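Local coordinates for protein AbyA5 (Verrucosispora maris, PDB 4YWF) that catalyses the elimination of acetate in spirotetronate biosynthesis, acting as an esterase-like lyase of the alpha/beta-hydrolase superfamily, at residues 145-156 / 171-182; 111-120 / 130-138. The protein carries 4 engineered substitutions. All coordinates share one frame; numbering follows the deposited sequence.

Contact 1. Residues 145-156 / 171-182. Engineered in segment 171-182: Met-177 (natural residue Leu).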
ATOM      1  N   LEU A 145       2.307   7.794 -11.761  1.00 21.69           N
ATOM      2  CA  LEU A 145       1.584   7.561 -10.515  1.00 23.85           C
ATOM      3  C   LEU A 145       2.112   6.310  -9.839  1.00 24.04           C
ATOM      4  O   LEU A 145       1.958   5.184 -10.354  1.00 21.78           O
ATOM      5  CB  LEU A 145       0.084   7.519 -10.697  1.00 24.34           C
ATOM      6  CG  LEU A 145      -0.761   7.281  -9.449  1.00 26.07           C
ATOM      7  CD1 LEU A 145      -0.700   8.348  -8.377  1.00 26.73           C
ATOM      8  CD2 LEU A 145      -2.178   7.221  -9.949  1.00 31.37           C
ATOM      9  N   LEU A 146       2.831   6.521  -8.730  1.00 21.34           N
ATOM     10  CA  LEU A 146       3.312   5.403  -7.986  1.00 25.01           C
ATOM     11  C   LEU A 146       2.280   4.978  -6.902  1.00 24.09           C
ATOM     12  O   LEU A 146       1.875   5.781  -6.089  1.00 23.21           O
ATOM     13  CB  LEU A 146       4.657   5.720  -7.352  1.00 25.81           C
ATOM     14  CG  LEU A 146       5.886   5.936  -8.220  1.00 25.23           C
ATOM     15  CD1 LEU A 146       7.074   6.126  -7.351  1.00 24.92           C
ATOM     16  CD2 LEU A 146       6.202   4.804  -9.194  1.00 27.18           C
HETATM   17  N   MSE A 147       1.898   3.710  -6.864  1.00 23.38           N
HETATM   18  CA  MSE A 147       0.891   3.258  -5.894  1.00 23.39           C
HETATM   19  C   MSE A 147       1.367   2.162  -5.059  1.00 23.61           C
HETATM   20  O   MSE A 147       1.805   1.116  -5.600  1.00 23.67           O
HETATM   21  CB  MSE A 147      -0.346   2.818  -6.627  1.00 25.67           C
HETATM   22  CG  MSE A 147      -1.474   2.575  -5.619  1.00 33.73           C
HETATM   23 SE   MSE A 147      -3.237   2.811  -6.470  1.00 43.28          SE
HETATM   24  CE  MSE A 147      -4.450   2.621  -4.907  1.00 45.52           C
ATOM     25  N   THR A 148       1.206   2.331  -3.746  1.00 24.60           N
ATOM     26  CA  THR A 148       1.502   1.313  -2.753  1.00 27.01           C
ATOM     27  C   THR A 148       0.524   1.331  -1.581  1.00 26.98           C
ATOM     28  O   THR A 148      -0.024   2.345  -1.225  1.00 27.24           O
ATOM     29  CB  THR A 148       2.917   1.514  -2.131  1.00 28.51           C
ATOM     30  OG1 THR A 148       3.016   2.818  -1.525  1.00 31.49           O
ATOM     31  CG2 THR A 148       3.998   1.375  -3.172  1.00 29.54           C
ATOM     32  N   GLY A 149       0.296   0.167  -0.998  1.00 25.80           N
ATOM     33  CA  GLY A 149      -0.501   0.033   0.191  1.00 29.80           C
ATOM     34  C   GLY A 149       0.381  -0.090   1.449  1.00 28.86           C
ATOM     35  O   GLY A 149       1.574   0.198   1.431  1.00 29.20           O
ATOM     36  N   GLY A 150      -0.278  -0.460   2.542  1.00 27.25           N
ATOM     37  CA  GLY A 150       0.325  -0.695   3.814  1.00 26.01           C
ATOM     38  C   GLY A 150       0.832  -2.107   3.986  1.00 28.65           C
ATOM     39  O   GLY A 150       1.162  -2.799   3.012  1.00 27.65           O
ATOM     40  N   ILE A 151       0.983  -2.501   5.237  1.00 26.81           N
ATOM     41  CA  ILE A 151       1.836  -3.638   5.572  1.00 26.64           C
ATOM     42  C   ILE A 151       1.134  -4.994   5.307  1.00 26.16           C
ATOM     43  O   ILE A 151       1.803  -6.060   5.450  1.00 25.32           O
ATOM     44  CB  ILE A 151       2.350  -3.559   7.029  1.00 25.87           C
ATOM     45  CG1 ILE A 151       1.167  -3.284   7.969  1.00 28.41           C
ATOM     46  CG2 ILE A 151       3.459  -2.502   7.191  1.00 27.28           C
ATOM     47  CD1 ILE A 151       1.331  -3.746   9.393  1.00 33.22           C
ATOM     48  N   VAL A 152      -0.171  -4.985   5.027  1.00 24.40           N
ATOM     49  CA  VAL A 152      -0.871  -6.216   4.661  1.00 27.50           C
ATOM     50  C   VAL A 152      -1.373  -6.223   3.202  1.00 28.27           C
ATOM     51  O   VAL A 152      -1.873  -7.237   2.740  1.00 30.50           O
ATOM     52  CB  VAL A 152      -2.013  -6.625   5.648  1.00 26.26           C
ATOM     53  CG1 VAL A 152      -1.442  -6.964   7.031  1.00 24.65           C
ATOM     54  CG2 VAL A 152      -3.114  -5.573   5.728  1.00 29.74           C
ATOM     55  N   SER A 153      -1.203  -5.115   2.483  1.00 27.31           N
ATOM     56  CA  SER A 153      -1.766  -4.907   1.115  1.00 27.96           C
ATOM     57  C   SER A 153      -0.780  -5.339   0.018  1.00 25.23           C
ATOM     58  O   SER A 153       0.238  -4.699  -0.183  1.00 24.48           O
ATOM     59  CB  SER A 153      -2.118  -3.435   0.883  1.00 31.04           C
ATOM     60  OG  SER A 153      -3.160  -2.987   1.772  1.00 39.67           O
ATOM     61  N   ILE A 154      -1.101  -6.407  -0.694  1.00 25.69           N
ATOM     62  CA  ILE A 154      -0.344  -6.799  -1.875  1.00 23.11           C
ATOM     63  C   ILE A 154      -0.809  -6.043  -3.104  1.00 22.75           C
ATOM     64  O   ILE A 154      -1.890  -5.514  -3.135  1.00 23.74           O
ATOM     65  CB  ILE A 154      -0.391  -8.326  -2.156  1.00 23.44           C
ATOM     66  CG1 ILE A 154      -1.820  -8.764  -2.500  1.00 25.17           C
ATOM     67  CG2 ILE A 154       0.297  -9.071  -1.034  1.00 24.29           C
ATOM     68  CD1 ILE A 154      -1.874 -10.129  -3.178  1.00 26.86           C
ATOM     69  N   LYS A 155       0.031  -6.034  -4.120  1.00 20.89           N
ATOM     70  CA  LYS A 155      -0.094  -5.087  -5.238  1.00 21.36           C
ATOM     71  C   LYS A 155      -1.242  -5.506  -6.178  1.00 21.99           C
ATOM     72  O   LYS A 155      -1.835  -4.683  -6.920  1.00 22.17           O
ATOM     73  CB  LYS A 155       1.254  -5.034  -6.003  1.00 21.77           C
ATOM     74  CG  LYS A 155       1.774  -6.389  -6.513  1.00 23.68           C
ATOM     75  CD  LYS A 155       3.201  -6.338  -7.101  1.00 26.56           C
ATOM     76  CE  LYS A 155       3.604  -7.688  -7.699  1.00 27.35           C
ATOM     77  NZ  LYS A 155       3.440  -8.863  -6.792  1.00 28.31           N
ATOM     78  N   GLU A 156      -1.601  -6.780  -6.103  1.00 22.25           N
ATOM     79  CA  GLU A 156      -2.706  -7.300  -6.845  1.00 23.82           C
ATOM     80  C   GLU A 156      -4.033  -6.751  -6.330  1.00 27.30           C
ATOM     81  O   GLU A 156      -5.030  -6.825  -7.033  1.00 32.58           O
ATOM     82  CB  GLU A 156      -2.698  -8.848  -6.824  1.00 23.71           C
ATOM     83  CG  GLU A 156      -1.585  -9.449  -7.733  1.00 23.75           C
ATOM     84  CD  GLU A 156      -0.226  -9.491  -7.055  1.00 23.88           C
ATOM     85  OE1 GLU A 156      -0.143  -9.349  -5.782  1.00 27.00           O
ATOM     86  OE2 GLU A 156       0.771  -9.630  -7.777  1.00 26.34           O
ATOM     87  N   ALA A 171       1.541   7.267 -16.392  1.00 25.43           N
ATOM     88  CA  ALA A 171       2.260   6.031 -16.253  1.00 26.14           C
ATOM     89  C   ALA A 171       2.109   5.532 -14.798  1.00 25.37           C
ATOM     90  O   ALA A 171       2.694   6.071 -13.879  1.00 23.33           O
ATOM     91  CB  ALA A 171       3.701   6.256 -16.622  1.00 26.43           C
ATOM     92  N   ALA A 172       1.302   4.489 -14.616  1.00 26.04           N
ATOM     93  CA  ALA A 172       0.855   4.004 -13.313  1.00 27.65           C
ATOM     94  C   ALA A 172       1.641   2.730 -12.974  1.00 26.90           C
ATOM     95  O   ALA A 172       1.779   1.846 -13.802  1.00 25.99           O
ATOM     96  CB  ALA A 172      -0.665   3.749 -13.288  1.00 25.80           C
ATOM     97  N   VAL A 173       2.226   2.709 -11.782  1.00 24.17           N
ATOM     98  CA  VAL A 173       3.032   1.590 -11.338  1.00 24.81           C
ATOM     99  C   VAL A 173       2.614   1.196  -9.930  1.00 24.46           C
ATOM    100  O   VAL A 173       2.729   2.005  -8.967  1.00 24.07           O
ATOM    101  CB  VAL A 173       4.485   1.956 -11.257  1.00 25.01           C
ATOM    102  CG1 VAL A 173       5.275   0.771 -10.737  1.00 24.89           C
ATOM    103  CG2 VAL A 173       5.004   2.409 -12.618  1.00 27.71           C
ATOM    104  N   VAL A 174       2.162  -0.029  -9.771  1.00 22.68           N
ATOM    105  CA  VAL A 174       1.585  -0.472  -8.511  1.00 24.02           C
ATOM    106  C   VAL A 174       2.566  -1.535  -7.972  1.00 22.98           C
ATOM    107  O   VAL A 174       2.945  -2.512  -8.668  1.00 23.02           O
ATOM    108  CB  VAL A 174       0.192  -1.096  -8.696  1.00 27.91           C
ATOM    109  CG1 VAL A 174      -0.248  -1.793  -7.410  1.00 32.23           C
ATOM    110  CG2 VAL A 174      -0.847  -0.023  -9.096  1.00 29.88           C
ATOM    111  N   THR A 175       3.030  -1.313  -6.784  1.00 23.40           N
ATOM    112  CA  THR A 175       3.855  -2.316  -6.127  1.00 25.49           C
ATOM    113  C   THR A 175       3.380  -2.504  -4.677  1.00 23.32           C
ATOM    114  O   THR A 175       2.207  -2.156  -4.344  1.00 22.20           O
ATOM    115  CB  THR A 175       5.335  -1.912  -6.279  1.00 27.95           C
ATOM    116  OG1 THR A 175       6.208  -2.952  -5.790  1.00 28.25           O
ATOM    117  CG2 THR A 175       5.567  -0.596  -5.576  1.00 27.69           C
ATOM    118  N   GLU A 176       4.276  -2.995  -3.817  1.00 21.85           N
ATOM    119  CA  GLU A 176       3.919  -3.401  -2.462  1.00 21.72           C
ATOM    120  C   GLU A 176       5.151  -3.186  -1.571  1.00 21.98           C
ATOM    121  O   GLU A 176       6.265  -3.028  -2.068  1.00 20.41           O
ATOM    122  CB  GLU A 176       3.464  -4.884  -2.418  1.00 22.32           C
ATOM    123  CG  GLU A 176       4.477  -5.792  -3.137  1.00 24.56           C
ATOM    124  CD  GLU A 176       3.840  -7.056  -3.702  1.00 25.40           C
ATOM    125  OE1 GLU A 176       2.686  -7.283  -3.359  1.00 23.37           O
ATOM    126  OE2 GLU A 176       4.516  -7.815  -4.461  1.00 24.91           O
HETATM  127  N   MSE A 177       4.941  -3.127  -0.264  1.00 22.51           N
HETATM  128  CA  MSE A 177       6.043  -2.817   0.688  1.00 24.23           C
HETATM  129  C   MSE A 177       7.091  -3.900   0.815  1.00 24.77           C
HETATM  130  O   MSE A 177       6.831  -5.024   0.385  1.00 25.76           O
HETATM  131  CB  MSE A 177       5.434  -2.523   2.082  1.00 26.46           C
HETATM  132  CG  MSE A 177       4.861  -1.111   2.061  1.00 28.64           C
HETATM  133 SE   MSE A 177       4.144  -0.527   3.811  1.00 33.27          SE
HETATM  134  CE  MSE A 177       5.887  -0.458   4.780  1.00 32.16           C
ATOM    135  N   PRO A 178       8.286  -3.591   1.409  1.00 26.58           N
ATOM    136  CA  PRO A 178       9.297  -4.619   1.689  1.00 24.87           C
ATOM    137  C   PRO A 178       8.702  -5.675   2.548  1.00 27.75           C
ATOM    138  O   PRO A 178       8.087  -5.358   3.577  1.00 29.11           O
ATOM    139  CB  PRO A 178      10.388  -3.838   2.458  1.00 27.90           C
ATOM    140  CG  PRO A 178      10.284  -2.448   1.942  1.00 28.07           C
ATOM    141  CD  PRO A 178       8.833  -2.227   1.671  1.00 27.48           C
ATOM    142  N   GLY A 179       8.804  -6.925   2.099  1.00 27.73           N
ATOM    143  CA  GLY A 179       8.325  -8.019   2.840  1.00 26.59           C
ATOM    144  C   GLY A 179       6.917  -8.432   2.516  1.00 31.57           C
ATOM    145  O   GLY A 179       6.479  -9.473   3.002  1.00 30.00           O
ATOM    146  N   VAL A 180       6.171  -7.606   1.756  1.00 28.49           N
ATOM    147  CA  VAL A 180       4.803  -7.850   1.452  1.00 25.58           C
ATOM    148  C   VAL A 180       4.771  -8.505   0.071  1.00 24.81           C
ATOM    149  O   VAL A 180       5.499  -8.077  -0.832  1.00 21.68           O
ATOM    150  CB  VAL A 180       4.000  -6.526   1.457  1.00 27.80           C
ATOM    151  CG1 VAL A 180       2.590  -6.708   1.001  1.00 27.81           C
ATOM    152  CG2 VAL A 180       4.012  -5.878   2.840  1.00 26.66           C
ATOM    153  N   GLY A 181       3.944  -9.569  -0.069  1.00 23.41           N
ATOM    154  CA  GLY A 181       3.729 -10.213  -1.335  1.00 22.33           C
ATOM    155  C   GLY A 181       5.029 -10.760  -1.890  1.00 24.14           C
ATOM    156  O   GLY A 181       5.728 -11.543  -1.211  1.00 29.68           O
ATOM    157  N   GLU A 182       5.410 -10.278  -3.085  1.00 23.58           N
ATOM    158  CA  GLU A 182       6.571 -10.744  -3.740  1.00 25.51           C
ATOM    159  C   GLU A 182       7.770  -9.824  -3.484  1.00 30.27           C
ATOM    160  O   GLU A 182       8.861 -10.077  -4.037  1.00 31.23           O
ATOM    161  CB  GLU A 182       6.348 -10.837  -5.255  1.00 29.63           C
ATOM    162  CG  GLU A 182       5.148 -11.639  -5.709  1.00 26.31           C
ATOM    163  CD  GLU A 182       5.138 -11.713  -7.217  1.00 29.33           C
ATOM    164  OE1 GLU A 182       4.668 -10.735  -7.898  1.00 25.90           O
ATOM    165  OE2 GLU A 182       5.622 -12.763  -7.738  1.00 23.26           O
TER
HETATM  166  O   HOH W   1       0.323  -2.706  -2.301  1.00 27.01           O
HETATM  167  O   HOH W   2       2.109  -2.893   0.420  1.00 27.59           O
HETATM  168  O   HOH W   3       2.235  -9.938  -4.279  1.00 26.29           O
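Leu-146 lies alongside Val-173, its CD2 3.9 Å from Val-173 CB, and on the other face of the sheet Met-147 CB meets Val-174 CG2. These pairs belong to two parallel strands, 145-148 and 171-174, whose short axes diverge by 18° and which Leu-145, Val-173, Met-147 and Thr-175 join through N-H...O bonds. At the strand ends the methyls of Thr-148 and Thr-175 are pressed together, CG2 to CG2 at 3.5 Å. Beyond them the chains part into loops: the selenium of Met-177, an engineered residue, lies against Gly-149 O and Ile-151 CG2, while Val-180 spreads its methyls, CG1 to Ser-153 O and CG2 to Ile-151 O. Two waters bridge the loops: one accepts from Gly-149 N and lies near Ser-153 O and Thr-175 O, the other accepts from Met-177 N and meets Gly-150 O and Ser-153 O.

The polar edge centres on Lys-155. Its aliphatic chain crosses the Glu-176 carboxylate, then turns at the last torsion (chi4 -52°) to bring NZ into salt bridges with Glu-176 OE2 (2.8 Å), Glu-156 OE2 and Glu-182 OE1, the last modelled doubtfully short. Glu-176 is gripped on both oxygens: Lys-155 N bonds to OE1, while NZ and Glu-182 N approach OE2 from opposite faces. The lysine probably offsets the carboxylates' mutual repulsion.

The strands form a beta-alpha-beta unit with helix 162-167, whose Leu-162 and Leu-165 cover the Leu-145, Ala-172 and Val-174 face; strand 207-215 pairs with 145-148, helix 258-268 packs on Ile-151 and Val-180, and helix 94-111 borders Glu-156 and Glu-182.

Contact 2. Residues 111-120 / 130-138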
ATOM      1  N   ARG A 111      -4.490 -10.228 -16.518  1.00 30.30           N
ATOM      2  CA  ARG A 111      -3.855  -9.082 -17.156  1.00 31.85           C
ATOM      3  C   ARG A 111      -3.349  -9.383 -18.544  1.00 30.73           C
ATOM      4  O   ARG A 111      -3.187  -8.444 -19.340  1.00 31.95           O
ATOM      5  CB  ARG A 111      -2.696  -8.536 -16.316  1.00 32.25           C
ATOM      6  CG  ARG A 111      -1.484  -9.462 -16.242  1.00 32.33           C
ATOM      7  CD  ARG A 111      -0.471  -9.121 -17.297  1.00 32.62           C
ATOM      8  NE  ARG A 111       0.604 -10.111 -17.295  1.00 29.80           N
ATOM      9  CZ  ARG A 111       1.770  -9.951 -17.869  1.00 27.50           C
ATOM     10  NH1 ARG A 111       2.059  -8.829 -18.487  1.00 27.52           N
ATOM     11  NH2 ARG A 111       2.680 -10.904 -17.741  1.00 27.23           N
ATOM     12  N   ARG A 112      -3.067 -10.658 -18.833  1.00 31.58           N
ATOM     13  CA  ARG A 112      -2.636 -11.066 -20.184  1.00 34.17           C
ATOM     14  C   ARG A 112      -3.724 -10.758 -21.253  1.00 34.74           C
ATOM     15  O   ARG A 112      -3.425 -10.598 -22.424  1.00 34.88           O
ATOM     16  CB  ARG A 112      -2.198 -12.541 -20.224  1.00 34.36           C
ATOM     17  N   THR A 113      -4.964 -10.612 -20.826  1.00 32.77           N
ATOM     18  CA  THR A 113      -6.075 -10.183 -21.693  1.00 35.56           C
ATOM     19  C   THR A 113      -6.145  -8.633 -21.839  1.00 35.60           C
ATOM     20  O   THR A 113      -6.868  -8.095 -22.653  1.00 33.44           O
ATOM     21  CB  THR A 113      -7.407 -10.732 -21.149  1.00 37.50           C
ATOM     22  OG1 THR A 113      -7.792 -10.061 -19.946  1.00 34.23           O
ATOM     23  CG2 THR A 113      -7.282 -12.248 -20.810  1.00 35.17           C
ATOM     24  N   VAL A 114      -5.337  -7.912 -21.072  1.00 32.58           N
ATOM     25  CA  VAL A 114      -5.499  -6.467 -20.970  1.00 35.37           C
ATOM     26  C   VAL A 114      -4.280  -5.753 -21.564  1.00 34.64           C
ATOM     27  O   VAL A 114      -3.207  -5.652 -20.909  1.00 30.35           O
ATOM     28  CB  VAL A 114      -5.639  -6.035 -19.521  1.00 31.67           C
ATOM     29  CG1 VAL A 114      -5.780  -4.538 -19.475  1.00 36.60           C
ATOM     30  CG2 VAL A 114      -6.877  -6.668 -18.930  1.00 34.34           C
ATOM     31  N   PRO A 115      -4.423  -5.283 -22.795  1.00 39.59           N
ATOM     32  CA  PRO A 115      -3.265  -4.627 -23.395  1.00 42.42           C
ATOM     33  C   PRO A 115      -2.854  -3.469 -22.500  1.00 39.02           C
ATOM     34  O   PRO A 115      -3.712  -2.768 -21.932  1.00 42.39           O
ATOM     35  CB  PRO A 115      -3.806  -4.106 -24.740  1.00 44.99           C
ATOM     36  CG  PRO A 115      -5.010  -4.953 -25.037  1.00 44.24           C
ATOM     37  CD  PRO A 115      -5.615  -5.208 -23.677  1.00 44.40           C
ATOM     38  N   GLY A 116      -1.561  -3.309 -22.335  1.00 35.99           N
ATOM     39  CA  GLY A 116      -1.053  -2.174 -21.578  1.00 34.07           C
ATOM     40  C   GLY A 116      -0.518  -2.553 -20.202  1.00 33.26           C
ATOM     41  O   GLY A 116       0.366  -1.860 -19.712  1.00 34.15           O
ATOM     42  N   ILE A 117      -1.029  -3.640 -19.592  1.00 30.17           N
ATOM     43  CA  ILE A 117      -0.530  -4.066 -18.275  1.00 28.68           C
ATOM     44  C   ILE A 117       0.716  -4.892 -18.430  1.00 28.33           C
ATOM     45  O   ILE A 117       0.692  -5.945 -19.041  1.00 26.28           O
ATOM     46  CB  ILE A 117      -1.548  -4.858 -17.413  1.00 26.31           C
ATOM     47  CG1 ILE A 117      -2.871  -4.075 -17.294  1.00 26.67           C
ATOM     48  CG2 ILE A 117      -0.959  -5.116 -16.033  1.00 25.69           C
ATOM     49  CD1 ILE A 117      -3.866  -4.644 -16.286  1.00 26.24           C
ATOM     50  N   GLU A 118       1.796  -4.396 -17.831  1.00 26.22           N
ATOM     51  CA  GLU A 118       3.102  -4.986 -17.915  1.00 28.08           C
ATOM     52  C   GLU A 118       3.710  -5.252 -16.553  1.00 24.81           C
ATOM     53  O   GLU A 118       3.566  -4.479 -15.650  1.00 26.64           O
ATOM     54  CB  GLU A 118       4.034  -4.053 -18.682  1.00 29.32           C
ATOM     55  CG  GLU A 118       5.442  -4.568 -18.902  1.00 33.79           C
ATOM     56  CD  GLU A 118       6.278  -3.587 -19.745  1.00 40.12           C
ATOM     57  OE1 GLU A 118       5.691  -2.799 -20.544  1.00 31.90           O
ATOM     58  OE2 GLU A 118       7.530  -3.581 -19.583  1.00 38.82           O
ATOM     59  N   ARG A 119       4.413  -6.350 -16.447  1.00 23.69           N
ATOM     60  CA  ARG A 119       5.142  -6.720 -15.239  1.00 25.14           C
ATOM     61  C   ARG A 119       6.539  -6.130 -15.263  1.00 26.57           C
ATOM     62  O   ARG A 119       7.256  -6.246 -16.258  1.00 25.44           O
ATOM     63  CB  ARG A 119       5.243  -8.251 -15.192  1.00 28.91           C
ATOM     64  CG  ARG A 119       6.276  -8.769 -14.209  1.00 32.28           C
ATOM     65  CD  ARG A 119       6.357 -10.280 -14.237  1.00 35.48           C
ATOM     66  NE  ARG A 119       5.442 -10.804 -13.256  1.00 38.03           N
ATOM     67  CZ  ARG A 119       4.588 -11.792 -13.458  1.00 48.31           C
ATOM     68  NH1 ARG A 119       4.550 -12.460 -14.624  1.00 53.36           N
ATOM     69  NH2 ARG A 119       3.801 -12.157 -12.451  1.00 47.01           N
ATOM     70  N   LEU A 120       6.935  -5.514 -14.167  1.00 25.91           N
ATOM     71  CA  LEU A 120       8.279  -5.040 -13.966  1.00 25.46           C
ATOM     72  C   LEU A 120       8.909  -5.919 -12.864  1.00 28.32           C
ATOM     73  O   LEU A 120       8.297  -6.228 -11.885  1.00 25.23           O
ATOM     74  CB  LEU A 120       8.258  -3.599 -13.500  1.00 26.95           C
ATOM     75  CG  LEU A 120       7.497  -2.592 -14.366  1.00 29.99           C
ATOM     76  CD1 LEU A 120       7.564  -1.209 -13.713  1.00 31.94           C
ATOM     77  CD2 LEU A 120       8.103  -2.576 -15.775  1.00 29.59           C
ATOM     78  N   ARG A 130       8.841  -6.976  -7.469  1.00 25.51           N
ATOM     79  CA  ARG A 130       7.957  -6.968  -8.648  1.00 26.56           C
ATOM     80  C   ARG A 130       6.893  -5.871  -8.584  1.00 24.24           C
ATOM     81  O   ARG A 130       6.475  -5.447  -7.495  1.00 25.17           O
ATOM     82  CB  ARG A 130       7.269  -8.342  -8.861  1.00 28.74           C
ATOM     83  CG  ARG A 130       8.223  -9.387  -9.393  1.00 36.26           C
ATOM     84  CD  ARG A 130       7.746 -10.811  -9.192  1.00 43.34           C
ATOM     85  NE  ARG A 130       8.292 -11.688 -10.234  1.00 50.86           N
ATOM     86  CZ  ARG A 130       7.579 -12.442 -11.071  1.00 55.94           C
ATOM     87  NH1 ARG A 130       6.254 -12.501 -10.991  1.00 64.42           N
ATOM     88  NH2 ARG A 130       8.201 -13.163 -12.002  1.00 58.35           N
ATOM     89  N   ALA A 131       6.429  -5.441  -9.762  1.00 22.60           N
ATOM     90  CA  ALA A 131       5.457  -4.358  -9.883  1.00 21.03           C
ATOM     91  C   ALA A 131       4.613  -4.614 -11.108  1.00 22.06           C
ATOM     92  O   ALA A 131       5.024  -5.368 -12.021  1.00 19.43           O
ATOM     93  CB  ALA A 131       6.210  -3.025  -9.953  1.00 22.82           C
ATOM     94  N   TRP A 132       3.432  -4.028 -11.145  1.00 20.59           N
ATOM     95  CA  TRP A 132       2.579  -4.062 -12.321  1.00 22.44           C
ATOM     96  C   TRP A 132       2.444  -2.639 -12.805  1.00 25.07           C
ATOM     97  O   TRP A 132       2.349  -1.736 -11.979  1.00 24.45           O
ATOM     98  CB  TRP A 132       1.192  -4.601 -11.993  1.00 24.17           C
ATOM     99  CG  TRP A 132       1.183  -6.014 -11.638  1.00 24.78           C
ATOM    100  CD1 TRP A 132       0.981  -6.558 -10.387  1.00 27.75           C
ATOM    101  CD2 TRP A 132       1.386  -7.118 -12.534  1.00 27.51           C
ATOM    102  NE1 TRP A 132       1.044  -7.951 -10.462  1.00 26.90           N
ATOM    103  CE2 TRP A 132       1.293  -8.310 -11.766  1.00 26.14           C
ATOM    104  CE3 TRP A 132       1.592  -7.219 -13.916  1.00 29.80           C
ATOM    105  CZ2 TRP A 132       1.454  -9.562 -12.328  1.00 27.52           C
ATOM    106  CZ3 TRP A 132       1.698  -8.497 -14.481  1.00 28.63           C
ATOM    107  CH2 TRP A 132       1.623  -9.633 -13.691  1.00 28.11           C
ATOM    108  N   ALA A 133       2.439  -2.428 -14.118  1.00 23.10           N
ATOM    109  CA  ALA A 133       2.381  -1.079 -14.658  1.00 24.32           C
ATOM    110  C   ALA A 133       1.503  -0.980 -15.896  1.00 25.51           C
ATOM    111  O   ALA A 133       1.261  -1.977 -16.571  1.00 23.38           O
ATOM    112  CB  ALA A 133       3.767  -0.604 -15.005  1.00 24.45           C
ATOM    113  N   ALA A 134       1.046   0.247 -16.171  1.00 23.04           N
ATOM    114  CA  ALA A 134       0.295   0.510 -17.400  1.00 26.08           C
ATOM    115  C   ALA A 134       0.535   1.919 -17.768  1.00 28.44           C
ATOM    116  O   ALA A 134       1.017   2.698 -16.942  1.00 24.90           O
ATOM    117  CB  ALA A 134      -1.186   0.272 -17.239  1.00 25.44           C
ATOM    118  N   GLY A 135       0.244   2.242 -19.022  1.00 28.25           N
ATOM    119  CA  GLY A 135       0.408   3.623 -19.505  1.00 28.53           C
ATOM    120  C   GLY A 135       1.858   3.975 -19.790  1.00 32.12           C
ATOM    121  O   GLY A 135       2.170   5.148 -19.947  1.00 32.73           O
ATOM    122  N   LEU A 136       2.752   2.987 -19.915  1.00 29.01           N
ATOM    123  CA  LEU A 136       4.134   3.266 -20.270  1.00 30.42           C
ATOM    124  C   LEU A 136       4.292   3.576 -21.768  1.00 35.46           C
ATOM    125  O   LEU A 136       3.531   3.077 -22.568  1.00 30.34           O
ATOM    126  CB  LEU A 136       5.061   2.062 -19.944  1.00 31.36           C
ATOM    127  CG  LEU A 136       5.047   1.517 -18.524  1.00 30.25           C
ATOM    128  CD1 LEU A 136       6.019   0.374 -18.322  1.00 29.00           C
ATOM    129  CD2 LEU A 136       5.362   2.634 -17.561  1.00 32.53           C
ATOM    130  N   SER A 137       5.306   4.372 -22.139  1.00 33.18           N
ATOM    131  CA  SER A 137       5.455   4.860 -23.535  1.00 36.08           C
ATOM    132  C   SER A 137       6.826   5.550 -23.751  1.00 35.93           C
ATOM    133  O   SER A 137       7.235   6.367 -22.956  1.00 31.13           O
ATOM    134  CB  SER A 137       4.313   5.852 -23.875  1.00 36.85           C
ATOM    135  OG  SER A 137       4.296   6.214 -25.249  1.00 40.57           O
ATOM    136  N   THR A 138       7.523   5.191 -24.818  1.00 40.38           N
ATOM    137  CA  THR A 138       8.708   5.917 -25.300  1.00 41.87           C
ATOM    138  C   THR A 138       8.367   7.177 -26.116  1.00 45.41           C
ATOM    139  O   THR A 138       9.199   8.064 -26.202  1.00 50.12           O
ATOM    140  CB  THR A 138       9.541   5.061 -26.263  1.00 41.57           C
ATOM    141  OG1 THR A 138       8.638   4.352 -27.133  1.00 43.65           O
ATOM    142  CG2 THR A 138      10.478   4.076 -25.498  1.00 45.27           C
TER
HETATM  143  O   HOH W   4       2.200   0.131 -20.495  1.00 29.26           O
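The beta hairpin of strands 118-124 and 127-134, at one margin of the alpha/beta-hydrolase sheet, pairs Glu-118 with Ala-133 and Leu-120 with Ala-131 as hydrogen-bonded pairs, and Arg-119 with Trp-132 as the non-hydrogen-bonded pair between them. Glu-118 N reaches Ala-133 O at 2.8 Å and Leu-120 N reaches Ala-131 O at 2.9 Å, each bond matched by one in return.

On one face Leu-120 sets CB against Ala-131 CB and CD1 against Ala-133 CB, with Glu-118 beside them, its carboxylate salt-bridged to Arg-205. The other gathers around Trp-132, with Ile-117 CG2 3.9 Å from Trp-132 CE3. Arg-119 runs beside the indole, CB near CZ3, and bends at chi3 (-91°) so that one face of its guanidinium, inclined 45° to the ring, covers CH2. Over its opposite face lies the Arg-130 guanidinium, whose partner Glu-121 probably eases the clustering of charge. Arg-111 crosses the benzo rim at about a right angle, Arg-111 NE 3.4 Å from Trp-132 CZ3, its guanidinium plane turned 61° from the ring. Its NH1 bonds to Ile-117 O, linking the end of helix 94-111 to the residue preceding the strand; its NH2 forms a salt bridge with Asp-108. Beyond Ala-134 a water links Gly-116 O to Leu-136 N.

Strand 118-124 is outermost, while 127-134 pairs on its other side, antiparallel, with 171-174. Helix 94-111 flanks Trp-132, Phe-107 meeting its ring edge-to-face, and helix 162-167 touches Ile-117, Trp-132 and Ala-134.

Overall arrangement
Contact 1 lies in the core, its centre about 5 Å from that of the chain; contact 2, its centre about 18 Å from that of the chain, is partly buried at the sheet margin. One pairs parallel strands connected by a helical crossover, the other antiparallel strands of a hairpin. They share one sheet: strand 127-134 adjoins 171-174, with probable bonds from Val-174 N to Trp-132 O and from Ala-172 N to Ala-134 O. Their polar chemistry differs: contact 1 encloses a lysine among glutamates, whereas contact 2 sets arginines around an indole, Asp-108 and Glu-121 pairing with two of them. Trp-132 NE1 joins the two, donating to Glu-156 OE2 of the largely buried network.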